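Local coordinates for protein PpBBE-like 1 D396N (Physcomitrella patens subsp. patens, PDB 6EO5) that is a point variant of a berberine bridge enzyme homologue that oxidises cellobiose with the help of a bound flavin, FAD, at residues L165-A177 and A185-G199. Residues are numbered along the deposited sequence; the frame is centred on the assembly and turned at random.
Sequences LVTDNILEVQLVA and ANAQKNKDLYFAIRG
While its ND2 reaches across to E172, N186 turns its OD1 onto two backbone amides of its own loop, Q188 N in the plane of the side-chain carbonyl at 2.8 Å from OD1 and K189 N from above that plane. This Asx turn shows how one side chain can shape a loop and join it to a neighbouring strand. CG sits between the backbone N and carbonyl carbon (chi1 51°), which lays the amide alongside the extended E172; N186 ND2 donates to E172 OE1 at 3.0 Å, on the anti side but tilted from the carboxylate plane, in a bent bond. With alanine in place of N186, both loop amides would probably lose their shared acceptor and the E172 carboxylate this donor. V173, next after E172, forms an antiparallel hydrogen-bonded pair with A185, just before N186. Helix 191-199 then crosses strand 170-176 nearly at right angles (102°). Y194 donates through OH to I170 O at 2.6 Å, the carbonyl oxygen lying at the ring's edge; the faces of the Y194 ring carry, toward the rim, the N186-A187 backbone and R198 CD. Deeper, I197 CD1 meets V173 CG1 tip to tip at 3.6 Å and also touches I170 CG2, while L193 and L175 meet through their CD2 methyls. T167 OG1, beside R198, bonds to A151 O. Beta hairpin 170-176/182-186, packed on this helix, is consistent with the FAD-binding part of a VAO-type flavoprotein, the L175 side chain lying about 6 Å from bound FAD.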
ATOM      1  N   LEU A 165      -7.879  -7.516   3.324  1.00 55.54           N
ATOM      2  CA  LEU A 165      -6.958  -6.672   2.574  1.00 55.47           C
ATOM      3  C   LEU A 165      -7.310  -6.715   1.092  1.00 54.60           C
ATOM      4  O   LEU A 165      -7.975  -7.636   0.618  1.00 54.95           O
ATOM      5  CB  LEU A 165      -5.506  -7.129   2.768  1.00 53.51           C
ATOM      6  CG  LEU A 165      -4.971  -7.296   4.194  1.00 52.66           C
ATOM      7  CD1 LEU A 165      -3.677  -8.091   4.181  1.00 51.92           C
ATOM      8  CD2 LEU A 165      -4.774  -5.952   4.894  1.00 47.08           C
ATOM      9  N   VAL A 166      -6.843  -5.705   0.350  1.00 55.42           N
ATOM     10  CA  VAL A 166      -7.001  -5.730  -1.103  1.00 53.51           C
ATOM     11  C   VAL A 166      -6.469  -7.039  -1.660  1.00 58.14           C
ATOM     12  O   VAL A 166      -7.127  -7.706  -2.470  1.00 59.58           O
ATOM     13  CB  VAL A 166      -6.295  -4.527  -1.747  1.00 55.45           C
ATOM     14  CG1 VAL A 166      -6.519  -4.525  -3.234  1.00 52.63           C
ATOM     15  CG2 VAL A 166      -6.800  -3.254  -1.141  1.00 58.40           C
ATOM     16  N   THR A 167      -5.275  -7.440  -1.211  1.00 56.86           N
ATOM     17  CA  THR A 167      -4.665  -8.657  -1.729  1.00 59.07           C
ATOM     18  C   THR A 167      -5.541  -9.868  -1.431  1.00 57.34           C
ATOM     19  O   THR A 167      -5.618 -10.791  -2.245  1.00 61.23           O
ATOM     20  CB  THR A 167      -3.229  -8.812  -1.169  1.00 59.69           C
ATOM     21  OG1 THR A 167      -2.380  -9.416  -2.155  1.00 52.64           O
ATOM     22  CG2 THR A 167      -3.176  -9.643   0.121  1.00 53.61           C
ATOM     23  N   ASP A 168      -6.268  -9.850  -0.313  1.00 56.90           N
ATOM     24  CA  ASP A 168      -7.170 -10.940   0.031  1.00 53.61           C
ATOM     25  C   ASP A 168      -8.353 -11.050  -0.919  1.00 59.29           C
ATOM     26  O   ASP A 168      -9.086 -12.047  -0.862  1.00 60.94           O
ATOM     27  CB  ASP A 168      -7.704 -10.751   1.452  1.00 59.44           C
ATOM     28  CG  ASP A 168      -6.686 -11.088   2.524  1.00 59.15           C
ATOM     29  OD1 ASP A 168      -5.872 -12.008   2.299  1.00 62.04           O
ATOM     30  OD2 ASP A 168      -6.724 -10.440   3.599  1.00 57.18           O
ATOM     31  N   ASN A 169      -8.590 -10.039  -1.753  1.00 57.47           N
ATOM     32  CA  ASN A 169      -9.744 -10.009  -2.638  1.00 58.80           C
ATOM     33  C   ASN A 169      -9.348 -10.149  -4.099  1.00 62.07           C
ATOM     34  O   ASN A 169     -10.206 -10.033  -4.984  1.00 60.74           O
ATOM     35  CB  ASN A 169     -10.544  -8.724  -2.419  1.00 57.47           C
ATOM     36  CG  ASN A 169     -11.314  -8.739  -1.121  1.00 58.34           C
ATOM     37  OD1 ASN A 169     -12.401  -9.298  -1.054  1.00 61.72           O
ATOM     38  ND2 ASN A 169     -10.752  -8.129  -0.075  1.00 58.08           N
ATOM     39  N   ILE A 170      -8.061 -10.356  -4.371  1.00 60.89           N
ATOM     40  CA  ILE A 170      -7.629 -10.749  -5.702  1.00 58.78           C
ATOM     41  C   ILE A 170      -8.144 -12.159  -5.963  1.00 62.36           C
ATOM     42  O   ILE A 170      -7.758 -13.115  -5.280  1.00 60.01           O
ATOM     43  CB  ILE A 170      -6.102 -10.672  -5.830  1.00 57.99           C
ATOM     44  CG1 ILE A 170      -5.613  -9.227  -5.678  1.00 58.42           C
ATOM     45  CG2 ILE A 170      -5.653 -11.289  -7.144  1.00 54.85           C
ATOM     46  CD1 ILE A 170      -4.083  -9.073  -5.681  1.00 54.55           C
ATOM     47  N   LEU A 171      -9.051 -12.287  -6.929  1.00 63.39           N
ATOM     48  CA  LEU A 171      -9.548 -13.588  -7.350  1.00 59.72           C
ATOM     49  C   LEU A 171      -8.746 -14.156  -8.509  1.00 64.62           C
ATOM     50  O   LEU A 171      -8.730 -15.383  -8.696  1.00 64.94           O
ATOM     51  CB  LEU A 171     -11.025 -13.488  -7.754  1.00 65.28           C
ATOM     52  CG  LEU A 171     -12.112 -13.402  -6.684  1.00 64.52           C
ATOM     53  CD1 LEU A 171     -13.395 -12.947  -7.310  1.00 68.03           C
ATOM     54  CD2 LEU A 171     -12.319 -14.758  -6.037  1.00 64.56           C
ATOM     55  N   GLU A 172      -8.065 -13.291  -9.263  1.00 58.99           N
ATOM     56  CA  GLU A 172      -7.325 -13.680 -10.449  1.00 60.49           C
ATOM     57  C   GLU A 172      -6.541 -12.479 -10.962  1.00 63.84           C
ATOM     58  O   GLU A 172      -6.997 -11.340 -10.851  1.00 67.05           O
ATOM     59  CB  GLU A 172      -8.273 -14.198 -11.532  1.00 62.53           C
ATOM     60  CG  GLU A 172      -7.587 -14.689 -12.787  1.00 68.44           C
ATOM     61  CD  GLU A 172      -8.540 -14.854 -13.959  1.00 74.30           C
ATOM     62  OE1 GLU A 172      -9.251 -15.884 -14.009  1.00 71.05           O
ATOM     63  OE2 GLU A 172      -8.575 -13.945 -14.830  1.00 76.18           O
ATOM     64  N   VAL A 173      -5.356 -12.744 -11.518  1.00 60.83           N
ATOM     65  CA  VAL A 173      -4.590 -11.747 -12.257  1.00 63.37           C
ATOM     66  C   VAL A 173      -4.244 -12.308 -13.627  1.00 66.71           C
ATOM     67  O   VAL A 173      -4.245 -13.521 -13.851  1.00 70.00           O
ATOM     68  CB  VAL A 173      -3.277 -11.319 -11.550  1.00 62.71           C
ATOM     69  CG1 VAL A 173      -3.562 -10.526 -10.298  1.00 62.73           C
ATOM     70  CG2 VAL A 173      -2.416 -12.530 -11.247  1.00 58.91           C
ATOM     71  N   GLN A 174      -3.922 -11.399 -14.541  1.00 65.47           N
ATOM     72  CA  GLN A 174      -3.254 -11.735 -15.787  1.00 67.49           C
ATOM     73  C   GLN A 174      -2.000 -10.891 -15.900  1.00 70.24           C
ATOM     74  O   GLN A 174      -2.044  -9.681 -15.648  1.00 66.26           O
ATOM     75  CB  GLN A 174      -4.145 -11.485 -16.986  1.00 68.97           C
ATOM     76  CG  GLN A 174      -5.425 -12.248 -16.894  1.00 77.50           C
ATOM     77  CD  GLN A 174      -6.248 -12.079 -18.125  1.00 81.60           C
ATOM     78  OE1 GLN A 174      -5.798 -11.464 -19.103  1.00 86.33           O
ATOM     79  NE2 GLN A 174      -7.463 -12.619 -18.103  1.00 80.41           N
ATOM     80  N   LEU A 175      -0.891 -11.526 -16.280  1.00 67.80           N
ATOM     81  CA  LEU A 175       0.375 -10.825 -16.417  1.00 68.39           C
ATOM     82  C   LEU A 175       1.119 -11.319 -17.650  1.00 70.39           C
ATOM     83  O   LEU A 175       0.857 -12.403 -18.174  1.00 70.99           O
ATOM     84  CB  LEU A 175       1.256 -10.987 -15.163  1.00 68.41           C
ATOM     85  CG  LEU A 175       1.690 -12.396 -14.764  1.00 69.48           C
ATOM     86  CD1 LEU A 175       3.084 -12.701 -15.303  1.00 67.39           C
ATOM     87  CD2 LEU A 175       1.640 -12.534 -13.255  1.00 71.49           C
ATOM     88  N   VAL A 176       2.058 -10.493 -18.099  1.00 72.38           N
ATOM     89  CA  VAL A 176       3.021 -10.838 -19.137  1.00 70.19           C
ATOM     90  C   VAL A 176       4.286 -11.320 -18.438  1.00 70.55           C
ATOM     91  O   VAL A 176       4.937 -10.546 -17.726  1.00 69.38           O
ATOM     92  CB  VAL A 176       3.309  -9.629 -20.044  1.00 70.12           C
ATOM     93  CG1 VAL A 176       4.408  -9.943 -21.048  1.00 66.48           C
ATOM     94  CG2 VAL A 176       2.037  -9.189 -20.744  1.00 68.73           C
ATOM     95  N   ALA A 177       4.632 -12.592 -18.630  1.00 69.31           N
ATOM     96  CA  ALA A 177       5.758 -13.197 -17.931  1.00 68.56           C
ATOM     97  C   ALA A 177       7.092 -12.847 -18.605  1.00 71.75           C
ATOM     98  O   ALA A 177       7.156 -12.114 -19.598  1.00 70.40           O
ATOM     99  CB  ALA A 177       5.572 -14.709 -17.835  1.00 65.44           C
ATOM    100  N   ALA A 185      -3.526 -16.448 -13.485  1.00 66.12           N
ATOM    101  CA  ALA A 185      -3.310 -17.044 -12.176  1.00 65.95           C
ATOM    102  C   ALA A 185      -4.555 -16.849 -11.329  1.00 65.80           C
ATOM    103  O   ALA A 185      -5.043 -15.720 -11.201  1.00 64.58           O
ATOM    104  CB  ALA A 185      -2.097 -16.420 -11.480  1.00 62.51           C
ATOM    105  N   ASN A 186      -5.057 -17.941 -10.757  1.00 61.00           N
ATOM    106  CA  ASN A 186      -6.182 -17.926  -9.826  1.00 64.90           C
ATOM    107  C   ASN A 186      -6.125 -19.206  -9.000  1.00 66.18           C
ATOM    108  O   ASN A 186      -5.148 -19.959  -9.065  1.00 66.19           O
ATOM    109  CB  ASN A 186      -7.521 -17.793 -10.558  1.00 65.94           C
ATOM    110  CG  ASN A 186      -7.675 -18.816 -11.670  1.00 69.87           C
ATOM    111  OD1 ASN A 186      -7.624 -20.033 -11.438  1.00 67.31           O
ATOM    112  ND2 ASN A 186      -7.867 -18.326 -12.889  1.00 66.84           N
ATOM    113  N   ALA A 187      -7.192 -19.471  -8.237  1.00 69.29           N
ATOM    114  CA  ALA A 187      -7.201 -20.648  -7.373  1.00 72.21           C
ATOM    115  C   ALA A 187      -7.110 -21.959  -8.157  1.00 76.85           C
ATOM    116  O   ALA A 187      -6.791 -22.999  -7.569  1.00 77.65           O
ATOM    117  CB  ALA A 187      -8.449 -20.642  -6.490  1.00 64.34           C
ATOM    118  N   GLN A 188      -7.360 -21.937  -9.469  1.00 75.71           N
ATOM    119  CA  GLN A 188      -7.246 -23.132 -10.300  1.00 77.61           C
ATOM    120  C   GLN A 188      -5.992 -23.122 -11.165  1.00 76.42           C
ATOM    121  O   GLN A 188      -5.146 -24.010 -11.036  1.00 82.20           O
ATOM    122  CB  GLN A 188      -8.491 -23.300 -11.179  1.00 74.75           C
ATOM    123  CG  GLN A 188      -9.657 -23.935 -10.453  1.00 82.51           C
ATOM    124  CD  GLN A 188     -10.265 -23.016  -9.408  1.00 87.90           C
ATOM    125  OE1 GLN A 188     -10.583 -21.853  -9.694  1.00 85.38           O
ATOM    126  NE2 GLN A 188     -10.422 -23.527  -8.186  1.00 87.23           N
ATOM    127  N   LYS A 189      -5.840 -22.131 -12.037  1.00 71.35           N
ATOM    128  CA  LYS A 189      -4.737 -22.090 -12.989  1.00 74.18           C
ATOM    129  C   LYS A 189      -3.513 -21.420 -12.351  1.00 74.05           C
ATOM    130  O   LYS A 189      -3.605 -20.289 -11.855  1.00 73.09           O
ATOM    131  CB  LYS A 189      -5.190 -21.349 -14.253  1.00 71.56           C
ATOM    132  CG  LYS A 189      -4.369 -21.644 -15.503  1.00 79.64           C
ATOM    133  CD  LYS A 189      -4.853 -20.818 -16.693  1.00 84.60           C
ATOM    134  CE  LYS A 189      -3.859 -20.859 -17.855  1.00 90.12           C
ATOM    135  NZ  LYS A 189      -4.269 -19.995 -19.010  1.00 95.23           N
ATOM    136  N   ASN A 190      -2.373 -22.124 -12.346  1.00 72.59           N
ATOM    137  CA  ASN A 190      -1.093 -21.558 -11.895  1.00 70.21           C
ATOM    138  C   ASN A 190      -1.142 -21.119 -10.426  1.00 71.73           C
ATOM    139  O   ASN A 190      -0.816 -19.979 -10.091  1.00 67.63           O
ATOM    140  CB  ASN A 190      -0.672 -20.388 -12.790  1.00 67.64           C
ATOM    141  CG  ASN A 190      -0.300 -20.831 -14.192  1.00 74.56           C
ATOM    142  OD1 ASN A 190       0.301 -21.883 -14.374  1.00 80.16           O
ATOM    143  ND2 ASN A 190      -0.654 -20.031 -15.188  1.00 71.56           N
ATOM    144  N   LYS A 191      -1.539 -22.048  -9.545  1.00 70.72           N
ATOM    145  CA  LYS A 191      -1.722 -21.729  -8.128  1.00 67.23           C
ATOM    146  C   LYS A 191      -0.464 -21.134  -7.491  1.00 72.16           C
ATOM    147  O   LYS A 191      -0.563 -20.315  -6.565  1.00 71.03           O
ATOM    148  CB  LYS A 191      -2.140 -22.982  -7.356  1.00 67.79           C
ATOM    149  CG  LYS A 191      -3.308 -23.737  -7.972  1.00 79.07           C
ATOM    150  CD  LYS A 191      -3.736 -24.920  -7.106  1.00 80.95           C
ATOM    151  CE  LYS A 191      -4.831 -25.723  -7.801  1.00 87.89           C
ATOM    152  NZ  LYS A 191      -5.415 -26.785  -6.930  1.00 95.26           N
ATOM    153  N   ASP A 192       0.722 -21.541  -7.956  1.00 70.94           N
ATOM    154  CA  ASP A 192       1.971 -21.040  -7.377  1.00 69.32           C
ATOM    155  C   ASP A 192       2.137 -19.547  -7.645  1.00 67.12           C
ATOM    156  O   ASP A 192       2.397 -18.762  -6.726  1.00 64.70           O
ATOM    157  CB  ASP A 192       3.168 -21.835  -7.928  1.00 65.60           C
ATOM    158  CG  ASP A 192       3.183 -21.928  -9.468  1.00 70.11           C
ATOM    159  OD1 ASP A 192       2.104 -21.929 -10.101  1.00 73.57           O
ATOM    160  OD2 ASP A 192       4.279 -22.014 -10.051  1.00 72.90           O
ATOM    161  N   LEU A 193       1.979 -19.140  -8.905  1.00 68.75           N
ATOM    162  CA  LEU A 193       2.002 -17.724  -9.246  1.00 66.11           C
ATOM    163  C   LEU A 193       0.899 -16.966  -8.514  1.00 67.49           C
ATOM    164  O   LEU A 193       1.088 -15.812  -8.104  1.00 67.85           O
ATOM    165  CB  LEU A 193       1.862 -17.573 -10.758  1.00 61.62           C
ATOM    166  CG  LEU A 193       2.099 -16.199 -11.358  1.00 65.79           C
ATOM    167  CD1 LEU A 193       3.481 -15.722 -11.018  1.00 67.15           C
ATOM    168  CD2 LEU A 193       1.919 -16.288 -12.853  1.00 70.33           C
ATOM    169  N   TYR A 194      -0.257 -17.609  -8.324  1.00 63.92           N
ATOM    170  CA  TYR A 194      -1.362 -16.953  -7.639  1.00 63.94           C
ATOM    171  C   TYR A 194      -1.029 -16.724  -6.168  1.00 61.18           C
ATOM    172  O   TYR A 194      -1.355 -15.675  -5.608  1.00 59.57           O
ATOM    173  CB  TYR A 194      -2.639 -17.784  -7.812  1.00 61.40           C
ATOM    174  CG  TYR A 194      -3.893 -17.195  -7.194  1.00 59.40           C
ATOM    175  CD1 TYR A 194      -4.361 -15.934  -7.563  1.00 61.05           C
ATOM    176  CD2 TYR A 194      -4.625 -17.918  -6.254  1.00 62.29           C
ATOM    177  CE1 TYR A 194      -5.524 -15.405  -6.997  1.00 58.81           C
ATOM    178  CE2 TYR A 194      -5.785 -17.404  -5.687  1.00 59.53           C
ATOM    179  CZ  TYR A 194      -6.222 -16.151  -6.057  1.00 59.77           C
ATOM    180  OH  TYR A 194      -7.364 -15.659  -5.473  1.00 61.96           O
ATOM    181  N   PHE A 195      -0.369 -17.690  -5.534  1.00 61.41           N
ATOM    182  CA  PHE A 195       0.130 -17.496  -4.172  1.00 63.37           C
ATOM    183  C   PHE A 195       1.110 -16.326  -4.097  1.00 62.36           C
ATOM    184  O   PHE A 195       1.013 -15.469  -3.206  1.00 60.43           O
ATOM    185  CB  PHE A 195       0.785 -18.792  -3.698  1.00 58.95           C
ATOM    186  CG  PHE A 195       1.461 -18.699  -2.376  1.00 57.80           C
ATOM    187  CD1 PHE A 195       2.770 -18.235  -2.279  1.00 59.20           C
ATOM    188  CD2 PHE A 195       0.824 -19.142  -1.235  1.00 60.19           C
ATOM    189  CE1 PHE A 195       3.415 -18.171  -1.064  1.00 55.41           C
ATOM    190  CE2 PHE A 195       1.466 -19.082  -0.004  1.00 60.85           C
ATOM    191  CZ  PHE A 195       2.762 -18.593   0.077  1.00 59.09           C
ATOM    192  N   ALA A 196       2.057 -16.267  -5.034  1.00 57.15           N
ATOM    193  CA  ALA A 196       3.117 -15.268  -4.955  1.00 59.22           C
ATOM    194  C   ALA A 196       2.581 -13.844  -5.090  1.00 62.87           C
ATOM    195  O   ALA A 196       3.064 -12.933  -4.402  1.00 64.23           O
ATOM    196  CB  ALA A 196       4.176 -15.539  -6.025  1.00 56.46           C
ATOM    197  N   ILE A 197       1.609 -13.618  -5.983  1.00 59.67           N
ATOM    198  CA  ILE A 197       1.230 -12.240  -6.295  1.00 57.86           C
ATOM    199  C   ILE A 197       0.353 -11.637  -5.200  1.00 58.06           C
ATOM    200  O   ILE A 197       0.215 -10.410  -5.133  1.00 57.67           O
ATOM    201  CB  ILE A 197       0.542 -12.125  -7.675  1.00 63.50           C
ATOM    202  CG1 ILE A 197      -0.801 -12.858  -7.699  1.00 63.42           C
ATOM    203  CG2 ILE A 197       1.435 -12.630  -8.802  1.00 56.97           C
ATOM    204  CD1 ILE A 197      -2.001 -11.962  -7.359  1.00 61.01           C
ATOM    205  N   ARG A 198      -0.238 -12.467  -4.335  1.00 53.78           N
ATOM    206  CA  ARG A 198      -1.004 -11.997  -3.182  1.00 55.85           C
ATOM    207  C   ARG A 198      -0.067 -11.690  -2.008  1.00 59.91           C
ATOM    208  O   ARG A 198      -0.058 -12.366  -0.977  1.00 58.73           O
ATOM    209  CB  ARG A 198      -2.052 -13.032  -2.794  1.00 57.81           C
ATOM    210  CG  ARG A 198      -3.273 -13.042  -3.690  1.00 59.51           C
ATOM    211  CD  ARG A 198      -3.635 -14.445  -4.169  1.00 60.96           C
ATOM    212  NE  ARG A 198      -4.547 -15.172  -3.286  1.00 60.94           N
ATOM    213  CZ  ARG A 198      -4.361 -16.429  -2.888  1.00 59.80           C
ATOM    214  NH1 ARG A 198      -3.300 -17.111  -3.295  1.00 58.65           N
ATOM    215  NH2 ARG A 198      -5.247 -17.013  -2.097  1.00 60.73           N
ATOM    216  N   GLY A 199       0.727 -10.630  -2.174  1.00 55.23           N
ATOM    217  CA  GLY A 199       1.669 -10.250  -1.140  1.00 58.91           C
ATOM    218  C   GLY A 199       3.095  -9.989  -1.606  1.00 63.83           C
ATOM    219  O   GLY A 199       3.820  -9.200  -0.987  1.00 56.23           O
TER